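Local coordinates for ABC transporter sugar binding protein (Xanthomonas axonopodis pv. citri, PDB 3UOR), which probably binds maltose or related maltooligosaccharides in the periplasm and delivers them to an ABC transporter for uptake, at residues Tyr252-Asn256 with Gly257-Phe261; Pro240-Ser243 with Glu244-Ser248; Leu413-Arg416 with Arg417-Glu421. One frame throughout, in Å; residues are numbered along the deposited sequence.

Interaction 1. Residues Tyr252-Asn256 with Gly257-Phe261; sequences YEFFN and GYYAF
Glu-253, Phe-254 and Gly-257 carry most of this contact, in which the chain leaving helix 250-256 turns back against its last turn. The carbonyl of Glu-253 takes a hydrogen bond from Tyr-258 N at 3.0 Å between N and O, while Gly-257 N donates to Phe-254 O at 3.1 Å. Beyond the backbone, the Glu-253 side chain bends at CG and runs beside Tyr-258, its carboxylate turned 37° from the phenol ring; OE2 comes within 3.6 Å of Tyr-258 CB, and OE1 is hydrogen-bonded to Ser-248 OG. Gly-257 has a positive phi of 84°, a backbone setting that glycine takes readily, and with the bonds of Gly-257 N and Tyr-258 N back into the last turn this makes a Schellman motif, the classic way to stop a helix. The motif sends the chain from the helix into strand 259-264 of the solute-binding fold. There Tyr-259 turns its ring back against the helix: with CG set between its own N and carbonyl carbon (chi1 40°), the ring brings one face to the backbone of Glu-253, and OH, bonded to Val-250 O, lies 3.3 Å from Glu-253 CB. Phe-254 CB sits 3.9 Å from Tyr-259 CE2; the Phe-254 ring meets that of Phe-272, with CE1 3.6 Å from Ala-260 O, and Phe-254 O takes a second hydrogen bond, from Arg-150 NH1.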
# COMPACT_ATOMS: atom_id res chain seq x y z
N TYR A 252 -5.25 21.47 -3.89
CA TYR A 252 -5.98 22.73 -3.90
C TYR A 252 -7.49 22.54 -3.79
O TYR A 252 -8.14 23.25 -3.03
CB TYR A 252 -5.59 23.58 -5.10
CG TYR A 252 -4.17 24.05 -4.98
CD1 TYR A 252 -3.74 24.71 -3.82
CD2 TYR A 252 -3.24 23.83 -5.99
CE1 TYR A 252 -2.43 25.14 -3.68
CE2 TYR A 252 -1.92 24.26 -5.86
CZ TYR A 252 -1.53 24.91 -4.70
OH TYR A 252 -0.24 25.34 -4.56
N GLU A 253 -8.04 21.56 -4.49
CA GLU A 253 -9.46 21.25 -4.35
C GLU A 253 -9.82 20.94 -2.90
O GLU A 253 -10.87 21.38 -2.39
CB GLU A 253 -9.87 20.10 -5.27
CG GLU A 253 -9.74 20.41 -6.75
CD GLU A 253 -10.75 21.44 -7.25
OE1 GLU A 253 -11.05 21.43 -8.46
OE2 GLU A 253 -11.26 22.25 -6.43
N PHE A 254 -8.95 20.21 -2.22
CA PHE A 254 -9.13 19.86 -0.82
C PHE A 254 -9.18 21.12 0.03
O PHE A 254 -10.13 21.33 0.80
CB PHE A 254 -7.99 18.93 -0.38
CG PHE A 254 -7.99 18.57 1.08
CD1 PHE A 254 -8.68 17.47 1.55
CD2 PHE A 254 -7.21 19.29 1.99
CE1 PHE A 254 -8.62 17.11 2.90
CE2 PHE A 254 -7.16 18.94 3.34
CZ PHE A 254 -7.86 17.85 3.79
N PHE A 255 -8.18 21.99 -0.13
CA PHE A 255 -8.13 23.23 0.64
C PHE A 255 -9.16 24.27 0.15
O PHE A 255 -9.44 25.26 0.83
CB PHE A 255 -6.72 23.82 0.63
CG PHE A 255 -5.72 23.03 1.44
CD1 PHE A 255 -5.96 22.76 2.78
CD2 PHE A 255 -4.55 22.58 0.88
CE1 PHE A 255 -5.06 22.03 3.53
CE2 PHE A 255 -3.64 21.86 1.63
CZ PHE A 255 -3.89 21.59 2.95
N ASN A 256 -9.71 24.04 -1.03
CA ASN A 256 -10.78 24.87 -1.56
C ASN A 256 -12.14 24.41 -1.08
O ASN A 256 -13.13 25.09 -1.29
CB ASN A 256 -10.75 24.90 -3.09
CG ASN A 256 -9.80 25.94 -3.63
OD1 ASN A 256 -9.48 26.93 -2.94
ND2 ASN A 256 -9.32 25.74 -4.86
N GLY A 257 -12.20 23.24 -0.45
CA GLY A 257 -13.45 22.76 0.11
C GLY A 257 -14.36 22.03 -0.88
O GLY A 257 -15.52 21.76 -0.56
N TYR A 258 -13.84 21.70 -2.06
CA TYR A 258 -14.60 20.91 -3.04
C TYR A 258 -15.00 19.55 -2.46
O TYR A 258 -16.01 18.96 -2.85
CB TYR A 258 -13.81 20.73 -4.34
CG TYR A 258 -14.55 20.00 -5.46
CD1 TYR A 258 -15.87 20.32 -5.78
CD2 TYR A 258 -13.91 19.03 -6.23
CE1 TYR A 258 -16.54 19.66 -6.82
CE2 TYR A 258 -14.57 18.37 -7.27
CZ TYR A 258 -15.88 18.69 -7.56
OH TYR A 258 -16.52 18.03 -8.59
N TYR A 259 -14.20 19.04 -1.52
CA TYR A 259 -14.54 17.83 -0.79
C TYR A 259 -13.82 17.85 0.55
O TYR A 259 -12.72 18.38 0.64
CB TYR A 259 -14.16 16.57 -1.59
CG TYR A 259 -12.84 16.67 -2.33
CD1 TYR A 259 -12.81 17.01 -3.67
CD2 TYR A 259 -11.65 16.44 -1.67
CE1 TYR A 259 -11.62 17.12 -4.34
CE2 TYR A 259 -10.44 16.55 -2.34
CZ TYR A 259 -10.44 16.89 -3.67
OH TYR A 259 -9.25 16.99 -4.35
N ALA A 260 -14.46 17.28 1.57
CA ALA A 260 -13.94 17.30 2.93
C ALA A 260 -12.90 16.21 3.22
O ALA A 260 -11.95 16.43 4.01
CB ALA A 260 -15.10 17.19 3.91
N PHE A 261 -13.09 15.03 2.62
CA PHE A 261 -12.18 13.89 2.79
C PHE A 261 -11.50 13.51 1.48
O PHE A 261 -12.07 13.62 0.39
CB PHE A 261 -12.90 12.62 3.29
CG PHE A 261 -13.68 12.80 4.56
CD1 PHE A 261 -13.37 13.80 5.47
CD2 PHE A 261 -14.72 11.92 4.86
CE1 PHE A 261 -14.08 13.93 6.65
CE2 PHE A 261 -15.44 12.05 6.04
CZ PHE A 261 -15.12 13.06 6.93

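Interaction 2. Residues Pro240-Ser243 with Glu244-Ser248; sequences PKVS and ETQVS
Val-242 and Ser-243 meet Gln-246 and Val-247 where an extended loop curls into a single 3-10 turn, residues 244-246, on the way from helix 221-235 to helix 250-256 of this periplasmic binding protein. Upstream, an inverse gamma turn, closed by a weak bond from Val-242 N to Pro-240 O, has Lys-241 at its middle, and the amine of Lys-241 reaches back to Gln-235. Val-242 then directs its side chain at the turn. CB packs against Gln-246 CB at 3.9 Å, the two chains crossing at a slant, whereas CG2 meets Val-247 CG2 at 4.0 Å, with these valines nearly at right angles; both also touch Leu-188, so the apolar side of the turn faces strand 187-188. Ser-243 supplies the polar side, chiefly through its backbone. Its carbonyl O accepts Gln-246 N at 2.9 Å, the bond that closes the turn, and its methylene CB lies 3.8 Å from Thr-245 CG2. Gln-246 answers with its side chain: CG lies beside its own backbone N (chi1 -55°) and CD continues anti, which carries the amide back over Ser-243. Arg-393, on helix 377-394, adds weak hydrogen bonds from NH2 to Gln-246 OE1 and from NH1 to Ser-243 OG. Gln-246 OE1 also accepts Ser-243 N at 2.8 Å with a fairly straight N-H angle of 160°, the N-H arriving from above the amide plane, about 40° out of it.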
# COMPACT_ATOMS: atom_id res chain seq x y z
N PRO A 240 -17.82 12.44 -5.78
CA PRO A 240 -18.01 12.79 -7.19
C PRO A 240 -17.63 11.64 -8.11
O PRO A 240 -16.71 10.87 -7.81
CB PRO A 240 -17.04 13.96 -7.40
CG PRO A 240 -15.94 13.72 -6.37
CD PRO A 240 -16.69 13.17 -5.17
N LYS A 241 -18.32 11.55 -9.24
CA LYS A 241 -18.05 10.50 -10.21
C LYS A 241 -16.97 10.95 -11.18
O LYS A 241 -17.25 11.28 -12.33
CB LYS A 241 -19.34 10.12 -10.95
CG LYS A 241 -20.36 9.43 -10.05
CD LYS A 241 -21.61 9.06 -10.81
CE LYS A 241 -22.60 8.38 -9.89
NZ LYS A 241 -23.91 8.06 -10.56
N VAL A 242 -15.72 10.97 -10.72
CA VAL A 242 -14.62 11.47 -11.53
C VAL A 242 -13.40 10.57 -11.47
O VAL A 242 -13.24 9.81 -10.51
CB VAL A 242 -14.19 12.88 -11.10
CG1 VAL A 242 -15.30 13.90 -11.40
CG2 VAL A 242 -13.87 12.90 -9.63
N SER A 243 -12.57 10.65 -12.51
CA SER A 243 -11.23 10.05 -12.52
C SER A 243 -10.23 11.11 -12.09
O SER A 243 -10.57 12.29 -12.06
CB SER A 243 -10.88 9.56 -13.92
OG SER A 243 -11.70 8.45 -14.27
N GLU A 244 -9.01 10.71 -11.77
CA GLU A 244 -8.02 11.65 -11.23
C GLU A 244 -7.69 12.77 -12.21
O GLU A 244 -7.42 13.90 -11.81
CB GLU A 244 -6.72 10.95 -10.79
CG GLU A 244 -5.67 11.94 -10.25
CD GLU A 244 -4.53 11.25 -9.50
OE1 GLU A 244 -4.38 10.01 -9.64
OE2 GLU A 244 -3.78 11.96 -8.78
N THR A 245 -7.73 12.43 -13.49
CA THR A 245 -7.47 13.38 -14.55
C THR A 245 -8.53 14.48 -14.61
O THR A 245 -8.26 15.58 -15.09
CB THR A 245 -7.39 12.66 -15.91
OG1 THR A 245 -7.40 13.62 -16.97
CG2 THR A 245 -8.57 11.71 -16.09
N GLN A 246 -9.73 14.17 -14.11
CA GLN A 246 -10.84 15.12 -14.12
C GLN A 246 -10.80 16.04 -12.92
O GLN A 246 -11.57 16.98 -12.83
CB GLN A 246 -12.18 14.39 -14.12
CG GLN A 246 -12.35 13.40 -15.24
CD GLN A 246 -13.69 12.73 -15.18
OE1 GLN A 246 -13.79 11.55 -14.82
NE2 GLN A 246 -14.74 13.47 -15.52
N VAL A 247 -9.91 15.75 -11.98
CA VAL A 247 -9.68 16.66 -10.87
C VAL A 247 -8.54 17.58 -11.26
O VAL A 247 -7.53 17.13 -11.81
CB VAL A 247 -9.35 15.91 -9.56
CG1 VAL A 247 -9.25 16.89 -8.40
CG2 VAL A 247 -10.42 14.87 -9.29
N SER A 248 -8.69 18.88 -11.00
CA SER A 248 -7.63 19.81 -11.37
C SER A 248 -6.36 19.54 -10.56
O SER A 248 -5.32 19.17 -11.11
CB SER A 248 -8.09 21.27 -11.23
OG SER A 248 -8.64 21.52 -9.95

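Interaction 3. Residues Leu413-Arg416 with Arg417-Glu421; sequences LAKR and RWIFE
Leu-413 to Arg-416 offer four successive carbonyls to the N-H groups of Arg-417 to Phe-420, each four residues on, as in a regular alpha-helix; Leu-413, at the N-cap position, starts the series with a bond of 2.8 Å from Arg-417 N to Leu-413 O. The side chain of Arg-417 doubles back over this first turn. Its aliphatic part leaves anti to the backbone N and then bends at CD (chi3 58°), which lays one face of the guanidinium over the start of the helix, with NH2 3.4 Å from Ala-414 CA and 3.7 Å from Ala-414 CB. Bonds from NH1 to Asn-214 O and from NH2 to Asp-410 O fix the group in this pose. On another side of the helix, Lys-415 and Ile-419 lie alongside each other, Lys-415 CG 4.0 Å from Ile-419 CD1, a carbon-to-carbon contact. Arg-416 stretches out with an extended chain to give NH2 to His-212 O, and the ring of Phe-420 meets that of His-212. Helix 414-422 follows helix 398-412 almost directly and is held through these arginines against the loop 211-214, which joins the paired strands 209-210 and 215-216.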
# COMPACT_ATOMS: atom_id res chain seq x y z
N LEU A 413 -6.74 -16.71 -13.89
CA LEU A 413 -6.15 -17.74 -13.04
C LEU A 413 -6.09 -19.10 -13.72
O LEU A 413 -5.72 -20.09 -13.09
CB LEU A 413 -6.94 -17.86 -11.73
CG LEU A 413 -6.87 -16.64 -10.80
CD1 LEU A 413 -7.87 -16.74 -9.65
CD2 LEU A 413 -5.46 -16.47 -10.27
N ALA A 414 -6.45 -19.17 -15.00
CA ALA A 414 -6.56 -20.46 -15.66
C ALA A 414 -5.26 -21.24 -15.67
O ALA A 414 -5.28 -22.45 -15.49
CB ALA A 414 -7.07 -20.31 -17.11
N LYS A 415 -4.13 -20.58 -15.93
CA LYS A 415 -2.86 -21.31 -15.99
C LYS A 415 -2.49 -21.84 -14.59
O LYS A 415 -2.14 -23.00 -14.42
CB LYS A 415 -1.76 -20.42 -16.52
CG LYS A 415 -0.40 -21.09 -16.58
CD LYS A 415 0.62 -20.10 -17.12
CE LYS A 415 1.98 -20.74 -17.29
NZ LYS A 415 2.94 -19.82 -17.99
N ARG A 416 -2.59 -20.96 -13.60
CA ARG A 416 -2.36 -21.35 -12.21
C ARG A 416 -3.23 -22.55 -11.84
O ARG A 416 -2.73 -23.56 -11.36
CB ARG A 416 -2.66 -20.18 -11.26
CG ARG A 416 -2.63 -20.57 -9.77
CD ARG A 416 -3.10 -19.43 -8.87
NE ARG A 416 -3.18 -19.89 -7.48
CZ ARG A 416 -2.14 -19.94 -6.66
NH1 ARG A 416 -0.95 -19.53 -7.07
NH2 ARG A 416 -2.29 -20.38 -5.42
N ARG A 417 -4.54 -22.45 -12.06
CA ARG A 417 -5.46 -23.54 -11.74
C ARG A 417 -5.11 -24.84 -12.47
O ARG A 417 -5.23 -25.91 -11.91
CB ARG A 417 -6.89 -23.11 -12.06
CG ARG A 417 -7.97 -24.12 -11.73
CD ARG A 417 -9.34 -23.46 -11.90
NE ARG A 417 -9.52 -22.96 -13.25
CZ ARG A 417 -9.60 -21.68 -13.59
NH1 ARG A 417 -9.53 -20.72 -12.68
NH2 ARG A 417 -9.77 -21.36 -14.87
N TRP A 418 -4.67 -24.73 -13.73
CA TRP A 418 -4.36 -25.90 -14.54
C TRP A 418 -3.12 -26.62 -14.03
O TRP A 418 -3.07 -27.84 -13.92
CB TRP A 418 -4.11 -25.49 -15.99
CG TRP A 418 -3.52 -26.56 -16.84
CD1 TRP A 418 -2.19 -26.75 -17.15
CD2 TRP A 418 -4.24 -27.60 -17.52
NE1 TRP A 418 -2.05 -27.84 -17.99
CE2 TRP A 418 -3.29 -28.38 -18.22
CE3 TRP A 418 -5.59 -27.94 -17.60
CZ2 TRP A 418 -3.66 -29.48 -18.99
CZ3 TRP A 418 -5.95 -29.04 -18.36
CH2 TRP A 418 -4.99 -29.79 -19.04
N ILE A 419 -2.08 -25.84 -13.76
CA ILE A 419 -0.89 -26.39 -13.15
C ILE A 419 -1.25 -27.12 -11.84
O ILE A 419 -0.72 -28.18 -11.56
CB ILE A 419 0.13 -25.30 -12.88
CG1 ILE A 419 0.74 -24.81 -14.20
CG2 ILE A 419 1.22 -25.81 -11.92
CD1 ILE A 419 1.57 -23.53 -14.05
N PHE A 420 -2.16 -26.54 -11.06
CA PHE A 420 -2.58 -27.16 -9.80
C PHE A 420 -3.27 -28.50 -10.04
O PHE A 420 -3.02 -29.47 -9.34
CB PHE A 420 -3.55 -26.23 -9.06
CG PHE A 420 -4.12 -26.82 -7.80
CD1 PHE A 420 -5.38 -27.40 -7.80
CD2 PHE A 420 -3.41 -26.79 -6.61
CE1 PHE A 420 -5.92 -27.95 -6.65
CE2 PHE A 420 -3.94 -27.34 -5.45
CZ PHE A 420 -5.20 -27.92 -5.47
N GLU A 421 -4.14 -28.55 -11.04
CA GLU A 421 -4.84 -29.78 -11.38
C GLU A 421 -3.91 -30.85 -11.93
O GLU A 421 -4.15 -32.04 -11.75
CB GLU A 421 -5.95 -29.50 -12.40
CG GLU A 421 -7.09 -28.60 -11.91
CD GLU A 421 -8.01 -28.15 -13.05
OE1 GLU A 421 -7.68 -28.42 -14.23
OE2 GLU A 421 -9.07 -27.52 -12.78

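Interactions 1 and 2 follow one another in the chain and touch, although their centres are 13 Å apart. Val-247 CG1 of interaction 2 packs 3.9 Å from Glu-253 CG and 4.1 Å from Tyr-259 OH of interaction 1. The 3-10 turn thus packs against the helix whose far end the Schellman motif closes, and Leu-188 touches residues of both. Interaction 3 stands apart near the C-terminus, its centre 46 Å from that of interaction 1 and 38 Å from that of interaction 2, with nearest atoms about 32 and 26 Å away. Interactions 1 and 3 lie on opposite sides of the chain's centre.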